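Local coordinates for protein Lon211 (Mycobacterium tuberculosis, PDB 6VBK) that forms the N-terminal domain of an ATP-dependent Lon protease and is thought to take part in recognising protein substrates for degradation, at residues 15-20 / 66-71; 76-81 / 105-110. All coordinates share one frame; numbering follows the deposited sequence.

Contact 1. Residues 15-20 / 66-71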
loop_
_atom_site.group_PDB
_atom_site.type_symbol
_atom_site.label_atom_id
_atom_site.label_comp_id
_atom_site.label_asym_id
_atom_site.label_seq_id
_atom_site.Cartn_x
_atom_site.Cartn_y
_atom_site.Cartn_z
ATOM N N PRO B 15 8.859 7.106 -11.629
ATOM C CA PRO B 15 9.762 8.241 -11.847
ATOM C C PRO B 15 8.975 9.527 -12.037
ATOM O O PRO B 15 7.920 9.545 -12.677
ATOM C CB PRO B 15 10.515 7.850 -13.122
ATOM C CG PRO B 15 9.542 7.002 -13.870
ATOM C CD PRO B 15 8.729 6.264 -12.832
ATOM N N VAL B 16 9.497 10.609 -11.471
ATOM C CA VAL B 16 8.810 11.896 -11.509
ATOM C C VAL B 16 9.138 12.603 -12.817
ATOM O O VAL B 16 10.306 12.879 -13.112
ATOM C CB VAL B 16 9.194 12.765 -10.304
ATOM C CG1 VAL B 16 8.625 14.166 -10.465
ATOM C CG2 VAL B 16 8.695 12.133 -9.018
ATOM N N LEU B 17 8.095 12.887 -13.595
ATOM C CA LEU B 17 8.257 13.668 -14.845
ATOM C C LEU B 17 7.705 15.061 -14.545
ATOM O O LEU B 17 6.480 15.223 -14.555
ATOM C CB LEU B 17 7.505 12.989 -15.992
ATOM C CG LEU B 17 7.966 13.385 -17.393
ATOM C CD1 LEU B 17 7.544 12.349 -18.421
ATOM C CD2 LEU B 17 7.438 14.759 -17.765
ATOM N N PRO B 18 8.557 16.045 -14.191
ATOM C CA PRO B 18 8.087 17.380 -13.832
ATOM C C PRO B 18 7.518 18.180 -15.010
ATOM O O PRO B 18 8.072 18.119 -16.083
ATOM C CB PRO B 18 9.361 18.063 -13.315
ATOM C CG PRO B 18 10.471 17.367 -14.057
ATOM C CD PRO B 18 10.012 15.929 -14.152
ATOM N N LEU B 19 6.427 18.902 -14.750
ATOM C CA LEU B 19 5.765 19.767 -15.759
ATOM C C LEU B 19 5.915 21.225 -15.307
ATOM O O LEU B 19 5.238 21.610 -14.336
ATOM C CB LEU B 19 4.289 19.371 -15.857
ATOM C CG LEU B 19 4.021 17.889 -16.109
ATOM C CD1 LEU B 19 2.533 17.594 -16.068
ATOM C CD2 LEU B 19 4.613 17.452 -17.438
ATOM N N GLU B 20 6.796 21.984 -15.962
ATOM C CA GLU B 20 7.025 23.404 -15.589
ATOM C C GLU B 20 5.727 24.188 -15.799
ATOM O O GLU B 20 5.353 24.971 -14.905
ATOM C CB GLU B 20 8.104 24.005 -16.490
ATOM C CG GLU B 20 9.426 23.256 -16.457
ATOM C CD GLU B 20 10.482 23.850 -15.542
ATOM O OE1 GLU B 20 10.167 24.116 -14.366
ATOM O OE2 GLU B 20 11.618 24.050 -16.013
ATOM N N VAL B 66 4.976 6.860 -15.942
ATOM C CA VAL B 66 5.614 7.994 -15.289
ATOM C C VAL B 66 4.600 8.673 -14.379
ATOM O O VAL B 66 3.392 8.447 -14.474
ATOM C CB VAL B 66 6.185 9.011 -16.301
ATOM C CG1 VAL B 66 7.251 8.361 -17.168
ATOM C CG2 VAL B 66 5.071 9.588 -17.160
ATOM N N LEU B 67 5.111 9.516 -13.487
ATOM C CA LEU B 67 4.282 10.321 -12.597
ATOM C C LEU B 67 4.401 11.777 -13.029
ATOM O O LEU B 67 5.434 12.417 -12.805
ATOM C CB LEU B 67 4.694 10.138 -11.138
ATOM C CG LEU B 67 3.744 10.772 -10.119
ATOM C CD1 LEU B 67 2.327 10.249 -10.304
ATOM C CD2 LEU B 67 4.229 10.522 -8.701
ATOM N N LEU B 68 3.346 12.292 -13.655
ATOM C CA LEU B 68 3.319 13.667 -14.140
ATOM C C LEU B 68 2.973 14.588 -12.977
ATOM O O LEU B 68 1.823 14.624 -12.525
ATOM C CB LEU B 68 2.312 13.800 -15.277
ATOM C CG LEU B 68 2.463 12.769 -16.398
ATOM C CD1 LEU B 68 1.198 12.698 -17.228
ATOM C CD2 LEU B 68 3.663 13.094 -17.277
ATOM N N VAL B 69 3.962 15.329 -12.491
ATOM C CA VAL B 69 3.827 16.156 -11.299
ATOM C C VAL B 69 4.014 17.616 -11.693
ATOM O O VAL B 69 5.055 17.978 -12.251
ATOM C CB VAL B 69 4.840 15.765 -10.209
ATOM C CG1 VAL B 69 4.543 16.517 -8.920
ATOM C CG2 VAL B 69 4.823 14.262 -9.984
ATOM N N PRO B 70 2.987 18.594 -11.391
ATOM C CA PRO B 70 2.726 20.260 -11.560
ATOM C C PRO B 70 3.774 20.931 -10.666
ATOM O O PRO B 70 3.553 20.986 -9.474
ATOM C CB PRO B 70 1.292 20.496 -11.089
ATOM C CG PRO B 70 0.668 19.140 -11.227
ATOM C CD PRO B 70 1.740 18.194 -10.730
ATOM N N ARG B 71 4.911 21.342 -11.236
ATOM C CA ARG B 71 5.960 22.003 -10.415
ATOM C C ARG B 71 6.340 23.362 -11.010
ATOM O O ARG B 71 6.784 23.390 -12.171
ATOM C CB ARG B 71 7.219 21.134 -10.361
ATOM C CG ARG B 71 8.423 21.839 -9.756
ATOM C CD ARG B 71 9.741 21.133 -10.007
ATOM N NE ARG B 71 10.329 21.426 -11.306
ATOM C CZ ARG B 71 11.413 20.831 -11.785
ATOM N NH1 ARG B 71 11.881 21.160 -12.977
ATOM N NH2 ARG B 71 12.027 19.906 -11.072
#
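Leu17 N donates to Leu67 O at 2.8 Å in a nearly straight bond (166° at the hydrogen), the shortest of five that zip strand 15-19 to strand 66-70. Leu67 uses both of its backbone polar atoms in the same direction across the seam, its N reaching Pro15 O at 2.9 Å. One step on, Leu17 O takes Val69 N in a longer bond of 3.3 Å and is also approached by Leu68 CA at 3.5 Å. Leu19 repeats the pattern, its N on Val69 O and its O receiving Arg71 N. The proline nitrogens of Pro18 and Pro70 have no hydrogen to give, but both fall at positions where this ladder asks for none.

Side chains alternate between the faces. The side chains of Leu17 and Leu68 run alongside each other on one face, Leu68 CD2 against Leu17 CB and CD1, and Leu17 CD1 reaches back to Val66 CG2 at 3.9 Å; helix 38-50 packs here through Val40 and Ala47. On the other face Val16 CG1 meets Val69 CG2 at 3.8 Å, with Tyr76 against both valines. Past the strand ends, a bend at chi3 (83°) brings the Arg71 guanidinium over Pro18, whose CB sits above the centre of one face, 3.8 Å from CZ. Glu20 OE1 comes near the plane at the edge and makes a long salt bridge to Arg71 NH1 at 3.7 Å; Glu20 is poorly ordered, and Glu39 is the stronger partner of that arginine. The whole is a parallel beta pair inside the mixed sheet of a PUA-like Lon N-terminal domain.

Contact 2. Residues 76-81 / 105-110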
loop_
_atom_site.group_PDB
_atom_site.type_symbol
_atom_site.label_atom_id
_atom_site.label_comp_id
_atom_site.label_asym_id
_atom_site.label_seq_id
_atom_site.Cartn_x
_atom_site.Cartn_y
_atom_site.Cartn_z
ATOM N N TYR B 76 6.866 20.752 -5.657
ATOM C CA TYR B 76 6.092 19.721 -6.405
ATOM C C TYR B 76 4.740 19.481 -5.717
ATOM O O TYR B 76 4.698 19.380 -4.473
ATOM C CB TYR B 76 6.831 18.383 -6.354
ATOM C CG TYR B 76 8.055 18.264 -7.226
ATOM C CD1 TYR B 76 9.248 18.871 -6.876
ATOM C CD2 TYR B 76 8.028 17.513 -8.387
ATOM C CE1 TYR B 76 10.377 18.749 -7.668
ATOM C CE2 TYR B 76 9.147 17.380 -9.191
ATOM C CZ TYR B 76 10.328 17.999 -8.830
ATOM O OH TYR B 76 11.434 17.873 -9.618
ATOM N N ALA B 77 3.684 19.215 -6.497
ATOM C CA ALA B 77 2.361 19.042 -5.915
ATOM C C ALA B 77 2.295 17.744 -5.114
ATOM O O ALA B 77 3.044 16.793 -5.351
ATOM C CB ALA B 77 1.287 19.044 -7.003
ATOM N N ASP B 78 1.379 17.715 -4.143
ATOM C CA ASP B 78 1.200 16.528 -3.314
ATOM C C ASP B 78 0.552 15.374 -4.066
ATOM O O ASP B 78 0.575 14.241 -3.570
ATOM C CB ASP B 78 0.371 16.877 -2.075
ATOM C CG ASP B 78 -0.936 17.562 -2.422
ATOM O OD1 ASP B 78 -0.908 18.772 -2.734
ATOM O OD2 ASP B 78 -1.990 16.892 -2.394
ATOM N N VAL B 79 -0.017 15.628 -5.242
ATOM C CA VAL B 79 -0.645 14.601 -6.060
ATOM C C VAL B 79 -0.134 14.742 -7.486
ATOM O O VAL B 79 -0.103 15.851 -8.032
ATOM C CB VAL B 79 -2.184 14.698 -6.022
ATOM C CG1 VAL B 79 -2.804 13.846 -7.121
ATOM C CG2 VAL B 79 -2.708 14.271 -4.661
ATOM N N GLY B 80 0.283 13.624 -8.078
ATOM C CA GLY B 80 0.639 13.567 -9.476
ATOM C C GLY B 80 -0.373 12.741 -10.255
ATOM O O GLY B 80 -1.279 12.124 -9.698
ATOM N N THR B 81 -0.203 12.744 -11.572
ATOM C CA THR B 81 -1.047 11.967 -12.471
ATOM C C THR B 81 -0.241 10.798 -13.014
ATOM O O THR B 81 0.809 11.000 -13.635
ATOM C CB THR B 81 -1.580 12.825 -13.619
ATOM O OG1 THR B 81 -2.352 13.909 -13.091
ATOM C CG2 THR B 81 -2.460 11.992 -14.537
ATOM N N ARG B 105 -5.153 9.572 -10.306
ATOM C CA ARG B 105 -4.462 10.410 -9.338
ATOM C C ARG B 105 -3.629 9.555 -8.396
ATOM O O ARG B 105 -4.050 8.476 -7.970
ATOM C CB ARG B 105 -5.459 11.253 -8.546
ATOM C CG ARG B 105 -6.107 12.350 -9.363
ATOM C CD ARG B 105 -7.144 13.113 -8.562
ATOM N NE ARG B 105 -7.482 14.379 -9.203
ATOM C CZ ARG B 105 -8.354 14.504 -10.198
ATOM N NH1 ARG B 105 -8.981 13.437 -10.673
ATOM N NH2 ARG B 105 -8.596 15.699 -10.720
ATOM N N VAL B 106 -2.433 10.043 -8.077
ATOM C CA VAL B 106 -1.494 9.334 -7.216
ATOM C C VAL B 106 -1.052 10.288 -6.115
ATOM O O VAL B 106 -0.524 11.369 -6.403
ATOM C CB VAL B 106 -0.279 8.806 -7.995
ATOM C CG1 VAL B 106 0.656 8.052 -7.068
ATOM C CG2 VAL B 106 -0.726 7.912 -9.143
ATOM N N ARG B 107 -1.272 9.896 -4.861
ATOM C CA ARG B 107 -0.845 10.700 -3.723
ATOM C C ARG B 107 0.648 10.500 -3.494
ATOM O O ARG B 107 1.088 9.394 -3.162
ATOM C CB ARG B 107 -1.640 10.329 -2.473
ATOM C CG ARG B 107 -1.166 11.033 -1.211
ATOM C CD ARG B 107 -2.298 11.204 -0.210
ATOM N NE ARG B 107 -3.348 12.076 -0.730
ATOM C CZ ARG B 107 -3.325 13.402 -0.652
ATOM N NH1 ARG B 107 -2.303 14.016 -0.070
ATOM N NH2 ARG B 107 -4.322 14.116 -1.154
ATOM N N ILE B 108 1.423 11.569 -3.668
ATOM C CA ILE B 108 2.876 11.473 -3.588
ATOM C C ILE B 108 3.291 11.318 -2.132
ATOM O O ILE B 108 2.942 12.143 -1.280
ATOM C CB ILE B 108 3.541 12.696 -4.229
ATOM C CG1 ILE B 108 3.253 12.723 -5.730
ATOM C CG2 ILE B 108 5.039 12.690 -3.963
ATOM C CD1 ILE B 108 3.901 13.874 -6.451
ATOM N N GLY B 109 4.044 10.260 -1.842
ATOM C CA GLY B 109 4.499 10.004 -0.492
ATOM C C GLY B 109 6.005 10.034 -0.338
ATOM O O GLY B 109 6.663 10.993 -0.754
ATOM N N THR B 110 6.562 8.981 0.254
ATOM C CA THR B 110 7.990 8.933 0.533
ATOM C C THR B 110 8.803 8.816 -0.752
ATOM O O THR B 110 8.384 8.189 -1.728
ATOM C CB THR B 110 8.314 7.754 1.452
ATOM O OG1 THR B 110 7.773 6.549 0.896
ATOM C CG2 THR B 110 7.727 7.976 2.837
HETATM O O HOH W 1 -4.504 16.521 -1.439
HETATM O O HOH W 2 0.608 13.761 -0.979
#
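The beta hairpin of strands 79-88 and 96-112 has its open end here, where strand 79-81 runs antiparallel to 105-110. Gly80 and Val106 form a hydrogen-bonded pair: Gly80 N gives to Val106 O at 2.9 Å, and Val106 N returns the bond to Gly80 O at 2.9 Å. Before the strand proper, Asp78 O accepts Ile108 N at 2.8 Å and also a water that bridges it to Ile108 O, so this carbonyl has two donors.

Ile108 buries the most surface of any residue here: with CG1 beside the backbone N (chi1 -65°), its side chain lies against the backbone of 77-80, CD1 a tight 3.2 Å from Ala77 O and CG1 3.9 Å from Gly80 N. Val69 of the neighbouring strand packs on it as well. On the opposite face Val79 CG1 touches Arg105 CB, while Val79 CG2 lies over the rim of one face of the Arg107 guanidinium, 3.9 Å from NH2. Asp78 OD2 adds a long salt bridge to Arg107 NH1 at 3.7 Å, the two flat groups turned 27° apart. Arg105, on the same face as Arg107, sends its guanidinium away to Asp173 and to the backbone oxygens of Val189 and Leu190. Val79 and Thr81 also pack on Leu190 of helix 183-191, so this end of the hairpin abuts the helical part of the chain, an arrangement consistent with the two-part Lon N-terminal domain.

Overall arrangement
Contacts 1 and 2 lie in one mixed sheet, their centres about 9 Å apart, and follow each other along the chain. Strand 65-70, which pairs in parallel with 9-19 in contact 1, is on its other side the antiparallel neighbour of strand 79-88, so the two contacts are joined through the sheet; Leu68 N lies 2.8 Å from Thr81 O, a probable hydrogen bond. Tyr76 is the second link: its CE2 is 3.5 Å from Val16 CG1, its CD2 3.7 Å from Val69 CG1, and its OH makes a weak hydrogen bond with Arg71 NH2. Together they form part of the sheet of the putative substrate-binding domain.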